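Local coordinates for protein arylsulfatase (Pseudoalteromonas sp. MB47, PDB 7AJ0) that removes sulfate groups from the algal polysaccharide fucoidan, probably as an exo-acting calcium-dependent sulfatase, and assembles into an unusual hexamer, at residues A431-W434 and L435-K438; V467-L470 and N471-P474. One frame throughout, in Å; residues are numbered along the deposited sequence.

Contact 1 of 2, residues A431-W434 and L435-K438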
ATOM      1  N   ALA A 431      24.134  -2.451   5.109  1.00 23.18           N
ATOM      2  CA  ALA A 431      23.860  -3.631   5.912  1.00 22.99           C
ATOM      3  C   ALA A 431      25.129  -4.442   6.101  1.00 22.84           C
ATOM      4  O   ALA A 431      26.127  -4.245   5.406  1.00 22.82           O
ATOM      5  CB  ALA A 431      22.769  -4.498   5.266  1.00 22.72           C
ATOM      6  N   LEU A 432      25.071  -5.355   7.068  1.00 22.80           N
ATOM      7  CA  LEU A 432      26.107  -6.353   7.279  1.00 22.67           C
ATOM      8  C   LEU A 432      25.434  -7.664   7.655  1.00 22.50           C
ATOM      9  O   LEU A 432      24.271  -7.691   8.068  1.00 22.56           O
ATOM     10  CB  LEU A 432      27.102  -5.928   8.364  1.00 22.99           C
ATOM     11  CG  LEU A 432      26.576  -5.738   9.787  1.00 23.28           C
ATOM     12  CD1 LEU A 432      26.512  -7.047  10.559  1.00 23.22           C
ATOM     13  CD2 LEU A 432      27.440  -4.720  10.528  1.00 23.69           C
ATOM     14  N   ARG A 433      26.174  -8.759   7.493  1.00 22.34           N
ATOM     15  CA  ARG A 433      25.742 -10.061   7.971  1.00 22.27           C
ATOM     16  C   ARG A 433      26.780 -10.608   8.940  1.00 22.44           C
ATOM     17  O   ARG A 433      27.983 -10.567   8.662  1.00 22.45           O
ATOM     18  CB  ARG A 433      25.528 -11.071   6.843  1.00 23.29           C
ATOM     19  CG  ARG A 433      25.147 -12.442   7.395  1.00 26.24           C
ATOM     20  CD  ARG A 433      24.798 -13.455   6.329  1.00 21.74           C
ATOM     21  NE  ARG A 433      24.677 -14.786   6.918  1.00 24.85           N
ATOM     22  CZ  ARG A 433      24.328 -15.879   6.250  1.00 21.73           C
ATOM     23  NH1 ARG A 433      24.053 -15.807   4.958  1.00 21.52           N
ATOM     24  NH2 ARG A 433      24.252 -17.044   6.878  1.00 32.13           N
ATOM     25  N   TRP A 434      26.302 -11.144  10.058  1.00 22.62           N
ATOM     26  CA  TRP A 434      27.155 -11.718  11.094  1.00 22.86           C
ATOM     27  C   TRP A 434      26.457 -12.967  11.606  1.00 22.90           C
ATOM     28  O   TRP A 434      25.298 -12.903  12.027  1.00 22.99           O
ATOM     29  CB  TRP A 434      27.402 -10.709  12.212  1.00 23.22           C
ATOM     30  CG  TRP A 434      28.011 -11.298  13.433  1.00 23.55           C
ATOM     31  CD1 TRP A 434      29.114 -12.094  13.497  1.00 23.60           C
ATOM     32  CD2 TRP A 434      27.558 -11.128  14.779  1.00 23.92           C
ATOM     33  NE1 TRP A 434      29.372 -12.439  14.799  1.00 23.99           N
ATOM     34  CE2 TRP A 434      28.432 -11.858  15.608  1.00 24.19           C
ATOM     35  CE3 TRP A 434      26.498 -10.432  15.365  1.00 24.11           C
ATOM     36  CZ2 TRP A 434      28.278 -11.912  16.989  1.00 24.64           C
ATOM     37  CZ3 TRP A 434      26.346 -10.487  16.736  1.00 24.54           C
ATOM     38  CH2 TRP A 434      27.233 -11.221  17.534  1.00 24.80           C
ATOM     39  N   LEU A 435      27.157 -14.097  11.564  1.00 22.90           N
ATOM     40  CA  LEU A 435      26.562 -15.400  11.869  1.00 22.96           C
ATOM     41  C   LEU A 435      25.449 -15.592  10.840  1.00 22.68           C
ATOM     42  O   LEU A 435      25.714 -15.486   9.632  1.00 22.40           O
ATOM     43  CB  LEU A 435      26.131 -15.452  13.326  1.00 23.35           C
ATOM     44  CG  LEU A 435      27.228 -15.193  14.361  1.00 32.87           C
ATOM     45  CD1 LEU A 435      26.632 -14.933  15.743  1.00 24.40           C
ATOM     46  CD2 LEU A 435      28.204 -16.362  14.409  1.00 23.79           C
ATOM     47  N   ASP A 436      24.212 -15.851  11.253  1.00 22.80           N
ATOM     48  CA  ASP A 436      23.087 -15.983  10.339  1.00 22.61           C
ATOM     49  C   ASP A 436      22.103 -14.828  10.495  1.00 22.67           C
ATOM     50  O   ASP A 436      20.910 -14.978  10.229  1.00 22.69           O
ATOM     51  CB  ASP A 436      22.397 -17.329  10.559  1.00 22.77           C
ATOM     52  CG  ASP A 436      23.345 -18.506  10.376  1.00 30.29           C
ATOM     53  OD1 ASP A 436      24.199 -18.453   9.463  1.00 31.96           O
ATOM     54  OD2 ASP A 436      23.243 -19.483  11.147  1.00 39.53           O
ATOM     55  N   TYR A 437      22.602 -13.666  10.914  1.00 22.74           N
ATOM     56  CA  TYR A 437      21.778 -12.492  11.171  1.00 22.87           C
ATOM     57  C   TYR A 437      22.119 -11.393  10.176  1.00 22.67           C
ATOM     58  O   TYR A 437      23.291 -11.045  10.000  1.00 22.61           O
ATOM     59  CB  TYR A 437      21.977 -11.995  12.605  1.00 23.25           C
ATOM     60  CG  TYR A 437      21.662 -13.049  13.642  1.00 24.10           C
ATOM     61  CD1 TYR A 437      20.373 -13.197  14.139  1.00 23.77           C
ATOM     62  CD2 TYR A 437      22.646 -13.907  14.111  1.00 23.61           C
ATOM     63  CE1 TYR A 437      20.078 -14.164  15.077  1.00 24.09           C
ATOM     64  CE2 TYR A 437      22.360 -14.875  15.051  1.00 23.92           C
ATOM     65  CZ  TYR A 437      21.076 -14.998  15.531  1.00 24.16           C
ATOM     66  OH  TYR A 437      20.787 -15.966  16.466  1.00 35.25           O
ATOM     67  N   LYS A 438      21.091 -10.856   9.528  1.00 22.62           N
ATOM     68  CA  LYS A 438      21.214  -9.785   8.546  1.00 22.50           C
ATOM     69  C   LYS A 438      20.693  -8.501   9.177  1.00 22.80           C
ATOM     70  O   LYS A 438      19.513  -8.415   9.526  1.00 22.99           O
ATOM     71  CB  LYS A 438      20.431 -10.139   7.282  1.00 22.28           C
ATOM     72  CG  LYS A 438      20.357  -9.044   6.235  1.00 24.39           C
ATOM     73  CD  LYS A 438      21.667  -8.877   5.495  1.00 22.05           C
ATOM     74  CE  LYS A 438      21.504  -7.937   4.313  1.00 22.02           C
ATOM     75  NZ  LYS A 438      20.541  -8.449   3.295  1.00 23.39           N
TER

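Contact 2 of 2, residues V467-L470 and N471-P474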
ATOM      1  N   VAL A 467      16.527  -6.364  11.508  1.00 24.09           N
ATOM      2  CA  VAL A 467      17.245  -7.610  11.736  1.00 23.86           C
ATOM      3  C   VAL A 467      16.396  -8.766  11.233  1.00 23.73           C
ATOM      4  O   VAL A 467      15.208  -8.864  11.566  1.00 24.00           O
ATOM      5  CB  VAL A 467      17.598  -7.812  13.222  1.00 24.17           C
ATOM      6  CG1 VAL A 467      18.288  -9.151  13.415  1.00 23.99           C
ATOM      7  CG2 VAL A 467      18.480  -6.676  13.718  1.00 24.36           C
ATOM      8  N   PHE A 468      17.004  -9.629  10.426  1.00 23.36           N
ATOM      9  CA  PHE A 468      16.395 -10.867   9.967  1.00 23.26           C
ATOM     10  C   PHE A 468      17.311 -12.022  10.342  1.00 23.15           C
ATOM     11  O   PHE A 468      18.498 -12.009   9.997  1.00 22.91           O
ATOM     12  CB  PHE A 468      16.182 -10.868   8.448  1.00 22.97           C
ATOM     13  CG  PHE A 468      15.356  -9.723   7.943  1.00 23.10           C
ATOM     14  CD1 PHE A 468      15.949  -8.516   7.613  1.00 23.06           C
ATOM     15  CD2 PHE A 468      13.989  -9.860   7.778  1.00 23.32           C
ATOM     16  CE1 PHE A 468      15.192  -7.462   7.141  1.00 23.24           C
ATOM     17  CE2 PHE A 468      13.225  -8.811   7.305  1.00 23.49           C
ATOM     18  CZ  PHE A 468      13.827  -7.610   6.986  1.00 31.00           C
ATOM     19  N   ASN A 469      16.774 -13.010  11.050  1.00 23.37           N
ATOM     20  CA  ASN A 469      17.459 -14.294  11.196  1.00 23.30           C
ATOM     21  C   ASN A 469      17.320 -15.026   9.867  1.00 23.01           C
ATOM     22  O   ASN A 469      16.250 -15.543   9.538  1.00 23.12           O
ATOM     23  CB  ASN A 469      16.868 -15.102  12.343  1.00 23.71           C
ATOM     24  CG  ASN A 469      17.580 -16.430  12.549  1.00 23.72           C
ATOM     25  OD1 ASN A 469      18.042 -17.061  11.597  1.00 23.43           O
ATOM     26  ND2 ASN A 469      17.670 -16.862  13.798  1.00 24.10           N
ATOM     27  N   LEU A 470      18.398 -15.062   9.085  1.00 22.69           N
ATOM     28  CA  LEU A 470      18.299 -15.597   7.733  1.00 22.43           C
ATOM     29  C   LEU A 470      17.984 -17.088   7.717  1.00 25.58           C
ATOM     30  O   LEU A 470      17.504 -17.593   6.697  1.00 22.45           O
ATOM     31  CB  LEU A 470      19.590 -15.329   6.962  1.00 22.13           C
ATOM     32  CG  LEU A 470      19.844 -13.863   6.609  1.00 22.03           C
ATOM     33  CD1 LEU A 470      21.162 -13.716   5.858  1.00 21.79           C
ATOM     34  CD2 LEU A 470      18.693 -13.287   5.793  1.00 22.03           C
ATOM     35  N   ASN A 471      18.240 -17.805   8.814  1.00 22.79           N
ATOM     36  CA  ASN A 471      17.810 -19.196   8.880  1.00 23.00           C
ATOM     37  C   ASN A 471      16.292 -19.287   8.961  1.00 23.27           C
ATOM     38  O   ASN A 471      15.684 -20.184   8.367  1.00 23.36           O
ATOM     39  CB  ASN A 471      18.448 -19.896  10.077  1.00 23.27           C
ATOM     40  CG  ASN A 471      19.937 -20.105   9.903  1.00 23.08           C
ATOM     41  OD1 ASN A 471      20.425 -20.314   8.790  1.00 22.79           O
ATOM     42  ND2 ASN A 471      20.670 -20.051  11.008  1.00 23.27           N
ATOM     43  N   MET A 472      15.663 -18.358   9.680  1.00 23.45           N
ATOM     44  CA  MET A 472      14.225 -18.386   9.901  1.00 23.80           C
ATOM     45  C   MET A 472      13.441 -17.537   8.912  1.00 23.66           C
ATOM     46  O   MET A 472      12.292 -17.867   8.603  1.00 23.90           O
ATOM     47  CB  MET A 472      13.910 -17.915  11.322  1.00 24.17           C
ATOM     48  CG  MET A 472      14.534 -18.785  12.402  1.00 24.43           C
ATOM     49  SD  MET A 472      14.083 -20.520  12.208  1.00 37.31           S
ATOM     50  CE  MET A 472      15.656 -21.210  11.744  1.00 24.35           C
ATOM     51  N   ASP A 473      14.031 -16.460   8.401  1.00 23.35           N
ATOM     52  CA  ASP A 473      13.365 -15.558   7.461  1.00 23.26           C
ATOM     53  C   ASP A 473      14.293 -15.288   6.282  1.00 22.83           C
ATOM     54  O   ASP A 473      14.732 -14.155   6.062  1.00 22.69           O
ATOM     55  CB  ASP A 473      12.966 -14.261   8.164  1.00 23.46           C
ATOM     56  CG  ASP A 473      11.985 -13.436   7.357  1.00 23.53           C
ATOM     57  OD1 ASP A 473      11.521 -13.915   6.301  1.00 23.46           O
ATOM     58  OD2 ASP A 473      11.676 -12.305   7.783  1.00 23.71           O
ATOM     59  N   PRO A 474      14.612 -16.319   5.495  1.00 22.67           N
ATOM     60  CA  PRO A 474      15.567 -16.120   4.393  1.00 22.31           C
ATOM     61  C   PRO A 474      15.068 -15.144   3.350  1.00 22.23           C
ATOM     62  O   PRO A 474      15.875 -14.485   2.685  1.00 22.00           O
ATOM     63  CB  PRO A 474      15.736 -17.530   3.804  1.00 22.27           C
ATOM     64  CG  PRO A 474      15.093 -18.469   4.788  1.00 22.61           C
ATOM     65  CD  PRO A 474      14.045 -17.679   5.502  1.00 22.88           C
TER
HETATM   66  O   HOH W   1      19.268 -19.278  13.908  1.00 34.13           O

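Contact 1 of 2, residues A431-W434 and L435-K438
Arg433 reaches forward alongside the turn and holds two of its residues with one edge of its guanidinium. Its NE donates to Leu435 O at 3.0 Å in a nearly straight bond (161° at the hydrogen), and its NH2 makes a salt bridge to Asp436 OD1 at 2.9 Å. Both acceptors lie close to the guanidinium plane, but the carboxylate is turned 66° away from it and is met on the anti side of OD1. CG sits anti to the backbone N (chi1 177°) and the chain runs extended to NE, which carries NE along the hairpin to the level of the turn. Trp434 points to the other face of the sheet, with Tyr437, and there the turn residue Leu435 lies over one face of its indole. Leu435 CG stands 3.7 Å from the centroid of the five-membered ring, a CH-pi contact, while CD1 reaches Trp434 CE2 at 3.6 Å. The backbone beneath is a beta hairpin of strands 428-434 and 437-440 with a two-residue loop, a type II' turn from Trp434 to Tyr437. Trp434 N donates to Tyr437 O and Tyr437 N to Trp434 O, each at 3.0 Å. Leu435 takes the positive phi of the turn's second position, which brings its CB within 3.0 Å of Trp434 O. A leucine in place of Arg433 would probably leave Asp436 without its salt-bridge mate and Leu435 O without its side-chain donor, so that the turn was less firmly tied to the strand. Outside the hairpin, Arg433 NH1 donates to Tyr97 OH, and Asn471 ND2 holds Asp436 OD2. Lys438, on the Arg433 face, forms salt bridges with Glu350 and Glu476. Phe14 and Phe495 meet the indole edge-to-face, and Tyr437 OH bonds to Asp197 of the second subunit.

Contact 2 of 2, residues V467-L470 and N471-P474
Asn469 O receives two backbone N-H groups from the loop that follows its strand. Asp473 N donates at 2.7 Å, lying almost in line with the carbonyl bond (170° at the oxygen), whereas Met472 N, at 2.9 Å, makes a weak bond. The side chain of the same asparagine serves the next amides: OD1 accepts weak bonds from Asn471 N at 2.9 Å and from Met472 N at 3.3 Å. CG is anti to the backbone N (chi1 -179°), which turns the amide toward the loop and sets OD1 over these donors. Side-chain and main-chain oxygens of one residue thus hold a single helix-like turn, an Asx motif at the end of strand 466-469, though no regular helix follows. The amide's other end, ND2, donates to a water at 2.9 Å that also takes a weak bond from Asn471 ND2, whose firmer partner is Asp436. Met472 runs alongside Asn469, its CG against the amide carbon. Pro474 N has no hydrogen to offer Leu470 O, consistent with the turn going no further; its CG lies 3.2 Å from that oxygen. Asp473 turns its carboxylate to the rim of the Phe468 ring, with OD2 3.4 Å from CD2 and near the ring plane. Met477 N and Ala478 N bind the two carboxylate oxygens, and Arg450 of the third subunit adds a salt bridge to OD2. With two backbone donors and a guanidinium around it, this buried carboxylate probably stays ionised.

How the contacts relate
Contacts 1 and 2 follow one another along the chain, and their centres lie about 9 Å apart. Both reach one four-stranded antiparallel sheet, of the kind found in the C-terminal part of sulfatases, in which strands 437-440 and 466-469 are neighbours. Asp436 joins them twice: its OD2 lies 2.6 Å from Asn471 ND2 and its O lies 2.8 Å from Leu470 N, both probable hydrogen bonds. Arg433 CD also packs on Leu470 CD1 at 3.7 Å. Neither contact supplies a calcium ligand. Both instead reach subunit interfaces of the hexamer, contact 1 facing the second subunit and contact 2 mainly the third.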